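Local coordinates for protein TRAS1 ORF2p (Bombyx mori, PDB 1WDU) that carries an N-terminal endonuclease domain, the part described here, that probably nicks telomeric repeat DNA for insertion of a non-LTR retrotransposon, at residues N156-W162 and R170-M175; N187-T193 and Q204-D208; L219-V225 and M237-L243. The protein carries 1 engineered substitution. All blocks are in the same frame, centred on the assembly; numbering follows the deposited sequence.

Contact 1: N156-W162 and R170-M175; sequences NAKSTWW and RGDQLM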
loop_
_atom_site.group_PDB
_atom_site.type_symbol
_atom_site.label_atom_id
_atom_site.label_comp_id
_atom_site.label_asym_id
_atom_site.label_seq_id
_atom_site.Cartn_x
_atom_site.Cartn_y
_atom_site.Cartn_z
ATOM N N ASN A 156 2.132 -7.445 8.346
ATOM C CA ASN A 156 2.856 -8.239 9.334
ATOM C C ASN A 156 1.976 -9.442 9.677
ATOM O O ASN A 156 1.722 -9.729 10.845
ATOM C CB ASN A 156 3.127 -7.425 10.605
ATOM C CG ASN A 156 4.361 -6.558 10.494
ATOM O OD1 ASN A 156 4.276 -5.328 10.532
ATOM N ND2 ASN A 156 5.517 -7.192 10.355
ATOM N N ALA A 157 1.486 -10.116 8.644
ATOM C CA ALA A 157 0.614 -11.279 8.802
ATOM C C ALA A 157 0.931 -12.226 7.659
ATOM O O ALA A 157 1.168 -11.797 6.526
ATOM C CB ALA A 157 -0.865 -10.859 8.747
ATOM N N LYS A 158 0.914 -13.517 7.949
ATOM C CA LYS A 158 1.257 -14.506 6.945
ATOM C C LYS A 158 0.084 -15.299 6.436
ATOM O O LYS A 158 -0.786 -15.704 7.201
ATOM C CB LYS A 158 2.305 -15.470 7.510
ATOM C CG LYS A 158 3.517 -14.778 8.109
ATOM C CD LYS A 158 4.616 -15.763 8.478
ATOM C CE LYS A 158 5.877 -15.027 8.921
ATOM N NZ LYS A 158 7.065 -15.937 8.991
ATOM N N SER A 159 0.074 -15.526 5.130
ATOM C CA SER A 159 -0.966 -16.310 4.498
ATOM C C SER A 159 -0.508 -16.802 3.136
ATOM O O SER A 159 0.058 -16.039 2.338
ATOM C CB SER A 159 -2.238 -15.498 4.330
ATOM O OG SER A 159 -3.185 -16.253 3.602
ATOM N N THR A 160 -0.747 -18.080 2.869
ATOM C CA THR A 160 -0.358 -18.644 1.590
ATOM C C THR A 160 -1.142 -17.974 0.472
ATOM O O THR A 160 -0.769 -18.074 -0.690
ATOM C CB THR A 160 -0.577 -20.184 1.545
ATOM O OG1 THR A 160 -1.941 -20.497 1.849
ATOM C CG2 THR A 160 0.326 -20.867 2.551
ATOM N N TRP A 161 -2.230 -17.291 0.818
ATOM C CA TRP A 161 -3.015 -16.601 -0.204
ATOM C C TRP A 161 -2.219 -15.455 -0.839
ATOM O O TRP A 161 -2.558 -14.985 -1.919
ATOM C CB TRP A 161 -4.331 -16.080 0.370
ATOM C CG TRP A 161 -5.328 -17.164 0.553
ATOM C CD1 TRP A 161 -5.705 -17.752 1.732
ATOM C CD2 TRP A 161 -6.051 -17.836 -0.483
ATOM N NE1 TRP A 161 -6.617 -18.748 1.488
ATOM C CE2 TRP A 161 -6.847 -18.821 0.137
ATOM C CE3 TRP A 161 -6.102 -17.702 -1.879
ATOM C CZ2 TRP A 161 -7.688 -19.671 -0.592
ATOM C CZ3 TRP A 161 -6.937 -18.546 -2.605
ATOM C CH2 TRP A 161 -7.719 -19.520 -1.957
ATOM N N TRP A 162 -1.177 -14.995 -0.149
ATOM C CA TRP A 162 -0.314 -13.962 -0.702
ATOM C C TRP A 162 1.148 -14.437 -0.677
ATOM O O TRP A 162 2.077 -13.661 -0.452
ATOM C CB TRP A 162 -0.509 -12.593 -0.002
ATOM C CG TRP A 162 -0.352 -12.536 1.490
ATOM C CD1 TRP A 162 0.817 -12.489 2.200
ATOM C CD2 TRP A 162 -1.414 -12.453 2.459
ATOM N NE1 TRP A 162 0.548 -12.372 3.554
ATOM C CE2 TRP A 162 -0.813 -12.350 3.734
ATOM C CE3 TRP A 162 -2.812 -12.452 2.368
ATOM C CZ2 TRP A 162 -1.565 -12.247 4.911
ATOM C CZ3 TRP A 162 -3.562 -12.353 3.542
ATOM C CH2 TRP A 162 -2.932 -12.250 4.795
ATOM N N ARG A 170 -2.852 -14.262 12.278
ATOM C CA ARG A 170 -3.068 -12.897 11.801
ATOM C C ARG A 170 -3.528 -12.936 10.332
ATOM O O ARG A 170 -4.482 -12.249 9.950
ATOM C CB ARG A 170 -1.786 -12.074 11.958
ATOM C CG ARG A 170 -1.560 -11.578 13.391
ATOM C CD ARG A 170 -0.149 -11.015 13.603
ATOM N NE ARG A 170 0.104 -9.735 12.933
ATOM C CZ ARG A 170 -0.269 -8.539 13.384
ATOM N NH1 ARG A 170 -0.936 -8.419 14.525
ATOM N NH2 ARG A 170 0.047 -7.450 12.698
ATOM N N GLY A 171 -2.861 -13.762 9.522
ATOM C CA GLY A 171 -3.230 -13.886 8.121
ATOM C C GLY A 171 -4.678 -14.319 7.999
ATOM O O GLY A 171 -5.424 -13.800 7.158
ATOM N N ASP A 172 -5.073 -15.266 8.854
ATOM C CA ASP A 172 -6.441 -15.779 8.892
ATOM C C ASP A 172 -7.464 -14.679 9.201
ATOM O O ASP A 172 -8.495 -14.583 8.532
ATOM C CB ASP A 172 -6.548 -16.905 9.933
ATOM C CG ASP A 172 -6.004 -18.233 9.425
ATOM O OD1 ASP A 172 -5.960 -19.188 10.224
ATOM O OD2 ASP A 172 -5.622 -18.333 8.232
ATOM N N GLN A 173 -7.189 -13.850 10.208
ATOM C CA GLN A 173 -8.109 -12.758 10.544
ATOM C C GLN A 173 -8.227 -11.790 9.374
ATOM O O GLN A 173 -9.332 -11.359 9.027
ATOM C CB GLN A 173 -7.644 -11.997 11.793
ATOM C CG GLN A 173 -7.834 -12.777 13.104
ATOM C CD GLN A 173 -7.888 -11.875 14.332
ATOM O OE1 GLN A 173 -8.766 -11.013 14.445
ATOM N NE2 GLN A 173 -6.946 -12.072 15.259
ATOM N N LEU A 174 -7.092 -11.447 8.762
ATOM C CA LEU A 174 -7.101 -10.535 7.610
ATOM C C LEU A 174 -7.887 -11.162 6.457
ATOM O O LEU A 174 -8.728 -10.507 5.851
ATOM C CB LEU A 174 -5.665 -10.214 7.158
ATOM C CG LEU A 174 -5.500 -9.294 5.937
ATOM C CD1 LEU A 174 -6.359 -8.053 6.099
ATOM C CD2 LEU A 174 -4.032 -8.905 5.772
ATOM N N MET A 175 -7.616 -12.431 6.153
ATOM C CA MET A 175 -8.337 -13.116 5.078
ATOM C C MET A 175 -9.839 -13.126 5.360
ATOM O O MET A 175 -10.652 -12.933 4.453
ATOM C CB MET A 175 -7.849 -14.564 4.927
ATOM C CG MET A 175 -6.598 -14.743 4.064
ATOM S SD MET A 175 -6.749 -13.956 2.427
ATOM C CE MET A 175 -7.865 -15.091 1.575
#
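Arg-170 NE donates to the carbonyl O of Asn-156 over 2.6 Å, nearly straight at 167° and close to the guanidinium plane; NH2 adds a weak bond to the same oxygen. The chain bends at chi3 (71°), which turns the head so that its edge faces this carbonyl, while NH2 also reaches Ala-155 O and NH1 reaches Lys-128 O. With an alanine here, the carbonyls of Asn-156, Ala-155 and Lys-128 would probably lose their shared donor. Ser-159 OG accepts from Trp-161 N, closing an ST turn that leads into Trp-161. Gly-171 CA comes within 3.2 Å of Lys-158 O in a CA-H...O contact, a spot where any side chain would clash. Ala-157 CB rests on Arg-170 CB at 3.6 Å. Met-175, bent at chi2 and chi3, sets its CE over one face of Trp-161, 3.6 Å from the five-membered-ring centroid, while its SD lies 3.7 Å from Trp-162 CZ3. Leu-174 CD2 meets Trp-162 CH2, also at 3.7 Å. The loop after strand 149-154 thus folds back on helix 169-181 of the DNase I-like fold; Asp-154 and Asn-156, with a phosphate bound beside Asn-156, are consistent with the family's Asp-x-Asn active-site motif.

Contact 2: N187-T193 and Q204-D208; sequences NEGDVPT and QSRVD
Arg-206 NH1 is gripped by Val-191 O at 2.7 Å and by a water at the same distance; that water also donates to Glu-188 O and accepts from Val-191 N. NH2 adds a weak bond to Glu-188 O. Bent at chi3 (70°), the chain brings the guanidinium into the curl of loop 187-193, which leads from strand 184-185 to strand 194-195 beside strand 204-212. Here Gly-189 O sits 3.4 Å above the guanidinium plane of Arg-206, over its centre. NE turns to Trp-162 O. Across the loop mouth, Asn-187 ND2 donates to Asp-208 O at 2.9 Å in the carbonyl plane, its amide almost perpendicular to the guanidinium. Thr-193 OG1 stands between its backbone N and carbonyl carbon (chi1 64°), which lets it donate to the anti lone pair of Asp-208 OD1 at 2.6 Å and take a weak bond from Val-207 N. Pro-192 lies alongside Gln-204, CG to NE2 3.5 Å, while that amide bonds Asp-195. The weak bond of His-234 ND1 to Asp-208 OD1 is consistent with the Asp-His pair of DNase I-like nucleases. The buried guanidinium is met mainly by backbone carbonyls and a water, and its charge is probably offset by the negative ends of those carbonyls.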
loop_
_atom_site.group_PDB
_atom_site.type_symbol
_atom_site.label_atom_id
_atom_site.label_comp_id
_atom_site.label_asym_id
_atom_site.label_seq_id
_atom_site.Cartn_x
_atom_site.Cartn_y
_atom_site.Cartn_z
ATOM N N ASN A 187 -1.470 -9.881 -4.761
ATOM C CA ASN A 187 -0.166 -10.529 -4.679
ATOM C C ASN A 187 -0.035 -11.735 -5.598
ATOM O O ASN A 187 -1.028 -12.345 -5.995
ATOM C CB ASN A 187 0.120 -10.972 -3.247
ATOM C CG ASN A 187 0.502 -9.822 -2.353
ATOM O OD1 ASN A 187 -0.207 -8.814 -2.274
ATOM N ND2 ASN A 187 1.627 -9.964 -1.663
ATOM N N GLU A 188 1.207 -12.065 -5.929
ATOM C CA GLU A 188 1.512 -13.198 -6.787
ATOM C C GLU A 188 2.964 -13.618 -6.604
ATOM O O GLU A 188 3.801 -12.825 -6.164
ATOM C CB GLU A 188 1.234 -12.842 -8.253
ATOM C CG GLU A 188 -0.164 -13.249 -8.706
ATOM C CD GLU A 188 -0.593 -12.596 -10.002
ATOM O OE1 GLU A 188 0.133 -12.731 -11.012
ATOM O OE2 GLU A 188 -1.665 -11.951 -10.004
ATOM N N GLY A 189 3.258 -14.873 -6.920
ATOM C CA GLY A 189 4.617 -15.359 -6.780
ATOM C C GLY A 189 4.977 -15.704 -5.349
ATOM O O GLY A 189 4.099 -15.811 -4.481
ATOM N N ASP A 190 6.272 -15.876 -5.099
ATOM C CA ASP A 190 6.758 -16.226 -3.772
ATOM C C ASP A 190 8.017 -15.445 -3.413
ATOM O O ASP A 190 8.721 -15.791 -2.465
ATOM C CB ASP A 190 7.048 -17.732 -3.695
ATOM C CG ASP A 190 8.192 -18.161 -4.613
ATOM O OD1 ASP A 190 8.509 -19.372 -4.643
ATOM O OD2 ASP A 190 8.775 -17.294 -5.303
ATOM N N VAL A 191 8.301 -14.397 -4.181
ATOM C CA VAL A 191 9.470 -13.563 -3.927
ATOM C C VAL A 191 9.281 -12.880 -2.578
ATOM O O VAL A 191 8.275 -12.210 -2.351
ATOM C CB VAL A 191 9.631 -12.483 -5.013
ATOM C CG1 VAL A 191 10.886 -11.657 -4.746
ATOM C CG2 VAL A 191 9.690 -13.131 -6.387
ATOM N N PRO A 192 10.249 -13.041 -1.662
ATOM C CA PRO A 192 10.133 -12.415 -0.341
ATOM C C PRO A 192 10.011 -10.894 -0.405
ATOM O O PRO A 192 10.779 -10.227 -1.098
ATOM C CB PRO A 192 11.407 -12.871 0.370
ATOM C CG PRO A 192 12.391 -13.000 -0.760
ATOM C CD PRO A 192 11.564 -13.687 -1.824
ATOM N N THR A 193 9.028 -10.352 0.304
ATOM C CA THR A 193 8.827 -8.910 0.336
ATOM C C THR A 193 9.651 -8.392 1.504
ATOM O O THR A 193 9.775 -7.185 1.716
ATOM C CB THR A 193 7.339 -8.545 0.540
ATOM O OG1 THR A 193 6.900 -8.999 1.826
ATOM C CG2 THR A 193 6.480 -9.187 -0.545
ATOM N N GLN A 204 13.592 -14.751 5.480
ATOM C CA GLN A 204 12.745 -14.155 4.454
ATOM C C GLN A 204 11.265 -14.408 4.740
ATOM O O GLN A 204 10.908 -15.389 5.396
ATOM C CB GLN A 204 13.108 -14.720 3.079
ATOM C CG GLN A 204 14.582 -14.583 2.723
ATOM C CD GLN A 204 14.875 -14.977 1.286
ATOM O OE1 GLN A 204 14.576 -16.095 0.864
ATOM N NE2 GLN A 204 15.463 -14.057 0.526
ATOM N N SER A 205 10.407 -13.517 4.244
ATOM C CA SER A 205 8.966 -13.643 4.453
ATOM C C SER A 205 8.169 -12.736 3.524
ATOM O O SER A 205 8.718 -11.838 2.886
ATOM C CB SER A 205 8.610 -13.293 5.902
ATOM O OG SER A 205 8.812 -11.911 6.152
ATOM N N ARG A 206 6.868 -12.982 3.453
ATOM C CA ARG A 206 5.974 -12.174 2.632
ATOM C C ARG A 206 4.855 -11.715 3.558
ATOM O O ARG A 206 3.904 -12.455 3.806
ATOM C CB ARG A 206 5.398 -12.992 1.460
ATOM C CG ARG A 206 6.330 -13.120 0.253
ATOM C CD ARG A 206 5.800 -14.105 -0.806
ATOM N NE ARG A 206 4.617 -13.635 -1.532
ATOM C CZ ARG A 206 4.647 -12.934 -2.667
ATOM N NH1 ARG A 206 5.804 -12.603 -3.231
ATOM N NH2 ARG A 206 3.511 -12.577 -3.259
ATOM N N VAL A 207 4.987 -10.499 4.080
ATOM C CA VAL A 207 3.991 -9.952 4.992
ATOM C C VAL A 207 3.295 -8.715 4.422
ATOM O O VAL A 207 2.405 -8.143 5.059
ATOM C CB VAL A 207 4.622 -9.613 6.371
ATOM C CG1 VAL A 207 5.115 -10.888 7.038
ATOM C CG2 VAL A 207 5.775 -8.637 6.209
ATOM N N ASP A 208 3.696 -8.315 3.217
ATOM C CA ASP A 208 3.095 -7.162 2.552
ATOM C C ASP A 208 1.957 -7.627 1.638
ATOM O O ASP A 208 2.120 -8.558 0.852
ATOM C CB ASP A 208 4.150 -6.409 1.735
ATOM C CG ASP A 208 5.284 -5.882 2.595
ATOM O OD1 ASP A 208 6.307 -6.594 2.738
ATOM O OD2 ASP A 208 5.152 -4.759 3.140
HETATM O O HOH W 1 6.391 -12.562 -5.890
#

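Contact 3: L219-V225 and M237-L243; sequences LIDGWRV and MVFNIRL
Strands 220-225 and 237-241 run antiparallel at 175° as the arms of a beta hairpin, their axes 4.7 Å apart, with paired bonds joining Asp-221 to Asn-240 and Arg-224 to Val-238 and a beta bulge at Gly-222 and Trp-223 shifting the register by one between them. The positive phi of Gly-222 (77°), and the clash a side chain would make with Asn-240 ND2, suit a glycine in the bulge. On the face carrying Asp-221, that carboxylate is tucked between its own backbone N and carbonyl carbon (chi1 69°) and leans over to the partner strand. Its OD2 forms a salt bridge with Arg-242 NE at 2.8 Å, the two flat groups nearly coplanar; as a hydrogen bond it is weak, at a poor angle. OD1 takes a weak bond from Asn-240 ND2 at 3.3 Å. Farther along this face, the extended chain of Arg-224 crosses over Val-238 CG2. The other face is largely apolar, though Trp-223 NE1 has a weak bond to Thr-210 OG1. Met-237 lies beside Trp-223, SD 3.5 Å from CZ2, in an oblique Met-aromatic contact, and its CG meets Val-225 CG2. Trp-223 and Phe-239 have almost parallel rings slid so far apart that they barely overlap, and Trp-223 CD1 packs 3.9 Å from Phe-239 CB. Phe-239 CD2 in turn touches Ile-220 CG2 at 3.8 Å. Ile-150 of strand 149-154 packs on Ile-220, Phe-239 and Ile-241. The hairpin is therefore two-sided: charge and amide link its arms on one face, while aromatic, sulfur and aliphatic groups join sheet to sheet on the other.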
loop_
_atom_site.group_PDB
_atom_site.type_symbol
_atom_site.label_atom_id
_atom_site.label_comp_id
_atom_site.label_asym_id
_atom_site.label_seq_id
_atom_site.Cartn_x
_atom_site.Cartn_y
_atom_site.Cartn_z
ATOM N N LEU A 219 -8.476 -3.621 -14.261
ATOM C CA LEU A 219 -7.872 -2.298 -14.359
ATOM C C LEU A 219 -6.455 -2.356 -13.796
ATOM O O LEU A 219 -5.710 -1.381 -13.874
ATOM C CB LEU A 219 -8.686 -1.280 -13.559
ATOM C CG LEU A 219 -9.876 -0.575 -14.218
ATOM C CD1 LEU A 219 -10.725 -1.562 -15.001
ATOM C CD2 LEU A 219 -10.694 0.109 -13.136
ATOM N N ILE A 220 -6.085 -3.509 -13.244
ATOM C CA ILE A 220 -4.768 -3.672 -12.637
ATOM C C ILE A 220 -3.981 -4.839 -13.209
ATOM O O ILE A 220 -4.528 -5.916 -13.419
ATOM C CB ILE A 220 -4.906 -3.870 -11.100
ATOM C CG1 ILE A 220 -5.454 -2.590 -10.462
ATOM C CG2 ILE A 220 -3.568 -4.271 -10.489
ATOM C CD1 ILE A 220 -5.745 -2.718 -8.989
ATOM N N ASP A 221 -2.692 -4.627 -13.455
ATOM C CA ASP A 221 -1.846 -5.694 -13.975
ATOM C C ASP A 221 -0.369 -5.414 -13.718
ATOM O O ASP A 221 0.000 -4.317 -13.296
ATOM C CB ASP A 221 -2.102 -5.901 -15.479
ATOM C CG ASP A 221 -1.607 -4.744 -16.337
ATOM O OD1 ASP A 221 -0.378 -4.600 -16.503
ATOM O OD2 ASP A 221 -2.451 -3.978 -16.855
ATOM N N GLY A 222 0.467 -6.420 -13.953
ATOM C CA GLY A 222 1.892 -6.258 -13.759
ATOM C C GLY A 222 2.368 -6.294 -12.323
ATOM O O GLY A 222 3.492 -5.872 -12.039
ATOM N N TRP A 223 1.540 -6.804 -11.412
ATOM C CA TRP A 223 1.929 -6.874 -10.003
ATOM C C TRP A 223 3.172 -7.729 -9.865
ATOM O O TRP A 223 3.168 -8.906 -10.211
ATOM C CB TRP A 223 0.817 -7.487 -9.140
ATOM C CG TRP A 223 1.022 -7.226 -7.665
ATOM C CD1 TRP A 223 0.433 -6.242 -6.921
ATOM C CD2 TRP A 223 1.921 -7.914 -6.778
ATOM N NE1 TRP A 223 0.907 -6.274 -5.631
ATOM C CE2 TRP A 223 1.821 -7.289 -5.515
ATOM C CE3 TRP A 223 2.800 -8.997 -6.930
ATOM C CZ2 TRP A 223 2.572 -7.711 -4.400
ATOM C CZ3 TRP A 223 3.549 -9.418 -5.823
ATOM C CH2 TRP A 223 3.427 -8.772 -4.573
ATOM N N ARG A 224 4.235 -7.136 -9.349
ATOM C CA ARG A 224 5.478 -7.864 -9.168
ATOM C C ARG A 224 6.264 -7.241 -8.033
ATOM O O ARG A 224 5.969 -6.126 -7.598
ATOM C CB ARG A 224 6.319 -7.841 -10.458
ATOM C CG ARG A 224 6.498 -6.459 -11.064
ATOM C CD ARG A 224 7.662 -6.388 -12.054
ATOM N NE ARG A 224 7.810 -5.041 -12.614
ATOM C CZ ARG A 224 8.909 -4.582 -13.216
ATOM N NH1 ARG A 224 9.982 -5.356 -13.348
ATOM N NH2 ARG A 224 8.938 -3.338 -13.682
ATOM N N VAL A 225 7.266 -7.974 -7.562
ATOM C CA VAL A 225 8.119 -7.518 -6.479
ATOM C C VAL A 225 9.493 -7.126 -7.005
ATOM O O VAL A 225 10.216 -7.962 -7.543
ATOM C CB VAL A 225 8.322 -8.626 -5.414
ATOM C CG1 VAL A 225 9.273 -8.139 -4.330
ATOM C CG2 VAL A 225 6.993 -9.028 -4.812
ATOM N N MET A 237 7.362 -3.120 -4.311
ATOM C CA MET A 237 6.453 -3.794 -5.222
ATOM C C MET A 237 5.932 -2.783 -6.227
ATOM O O MET A 237 6.021 -1.566 -6.006
ATOM C CB MET A 237 5.301 -4.429 -4.448
ATOM C CG MET A 237 5.732 -5.670 -3.702
ATOM S SD MET A 237 4.768 -5.994 -2.216
ATOM C CE MET A 237 5.565 -4.849 -1.061
ATOM N N VAL A 238 5.401 -3.289 -7.335
ATOM C CA VAL A 238 4.904 -2.426 -8.386
ATOM C C VAL A 238 3.735 -3.051 -9.142
ATOM O O VAL A 238 3.647 -4.271 -9.275
ATOM C CB VAL A 238 6.057 -2.099 -9.407
ATOM C CG1 VAL A 238 7.350 -1.816 -8.663
ATOM C CG2 VAL A 238 6.283 -3.260 -10.357
ATOM N N PHE A 239 2.833 -2.206 -9.626
ATOM C CA PHE A 239 1.689 -2.659 -10.403
ATOM C C PHE A 239 1.095 -1.474 -11.157
ATOM O O PHE A 239 1.414 -0.330 -10.859
ATOM C CB PHE A 239 0.633 -3.345 -9.511
ATOM C CG PHE A 239 -0.041 -2.436 -8.529
ATOM C CD1 PHE A 239 0.481 -2.259 -7.247
ATOM C CD2 PHE A 239 -1.219 -1.766 -8.876
ATOM C CE1 PHE A 239 -0.162 -1.426 -6.322
ATOM C CE2 PHE A 239 -1.869 -0.925 -7.957
ATOM C CZ PHE A 239 -1.341 -0.756 -6.681
ATOM N N ASN A 240 0.233 -1.747 -12.134
ATOM C CA ASN A 240 -0.360 -0.680 -12.940
ATOM C C ASN A 240 -1.873 -0.574 -12.859
ATOM O O ASN A 240 -2.569 -1.556 -12.590
ATOM C CB ASN A 240 -0.002 -0.876 -14.416
ATOM C CG ASN A 240 1.450 -1.224 -14.627
ATOM O OD1 ASN A 240 2.339 -0.393 -14.427
ATOM N ND2 ASN A 240 1.705 -2.468 -15.027
ATOM N N ILE A 241 -2.369 0.634 -13.103
ATOM C CA ILE A 241 -3.801 0.903 -13.141
ATOM C C ILE A 241 -4.060 1.465 -14.541
ATOM O O ILE A 241 -3.555 2.539 -14.885
ATOM C CB ILE A 241 -4.233 1.949 -12.104
ATOM C CG1 ILE A 241 -3.866 1.479 -10.695
ATOM C CG2 ILE A 241 -5.738 2.165 -12.201
ATOM C CD1 ILE A 241 -4.231 2.466 -9.605
ATOM N N ARG A 242 -4.822 0.726 -15.345
ATOM C CA ARG A 242 -5.133 1.126 -16.717
ATOM C C ARG A 242 -6.607 1.458 -16.925
ATOM O O ARG A 242 -7.187 2.249 -16.178
ATOM C CB ARG A 242 -4.734 0.007 -17.684
ATOM C CG ARG A 242 -3.241 -0.268 -17.745
ATOM C CD ARG A 242 -2.971 -1.548 -18.514
ATOM N NE ARG A 242 -1.560 -1.926 -18.509
ATOM C CZ ARG A 242 -0.600 -1.250 -19.130
ATOM N NH1 ARG A 242 -0.896 -0.151 -19.812
ATOM N NH2 ARG A 242 0.655 -1.678 -19.080
ATOM N N LEU A 243 -7.196 0.846 -17.952
ATOM C CA LEU A 243 -8.605 1.043 -18.300
ATOM C C LEU A 243 -9.230 -0.169 -19.011
ATOM O O LEU A 243 -10.390 -0.503 -18.767
ATOM C CB LEU A 243 -8.755 2.290 -19.171
ATOM C CG LEU A 243 -8.707 3.603 -18.389
ATOM C CD1 LEU A 243 -8.577 4.796 -19.329
ATOM C CD2 LEU A 243 -9.970 3.701 -17.562
#

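Contact 1 lays a loop on helix 169-181, while contact 2 sets another loop beside strand 204-212; the two touch directly, through a bond between Trp-162 and Arg-206 and through Asn-156 packing on Val-207. Contact 3 is the hairpin at one border of the other sheet. It meets contact 2 through Trp-223 against Asn-187 and Glu-188, and Met-237 against Asp-208, whereas contacts 1 and 3 stay about 7 Å apart at their nearest atoms. All three mix buried and exposed residues. In contacts 1 and 2 an arginine binds loop carbonyls, but contact 1 adds tryptophan-methionine packing, while contact 2 is chiefly polar, with one bridging water. Regular strand pairing dominates contact 3 alone, with Arg-242 turned to a carboxylate.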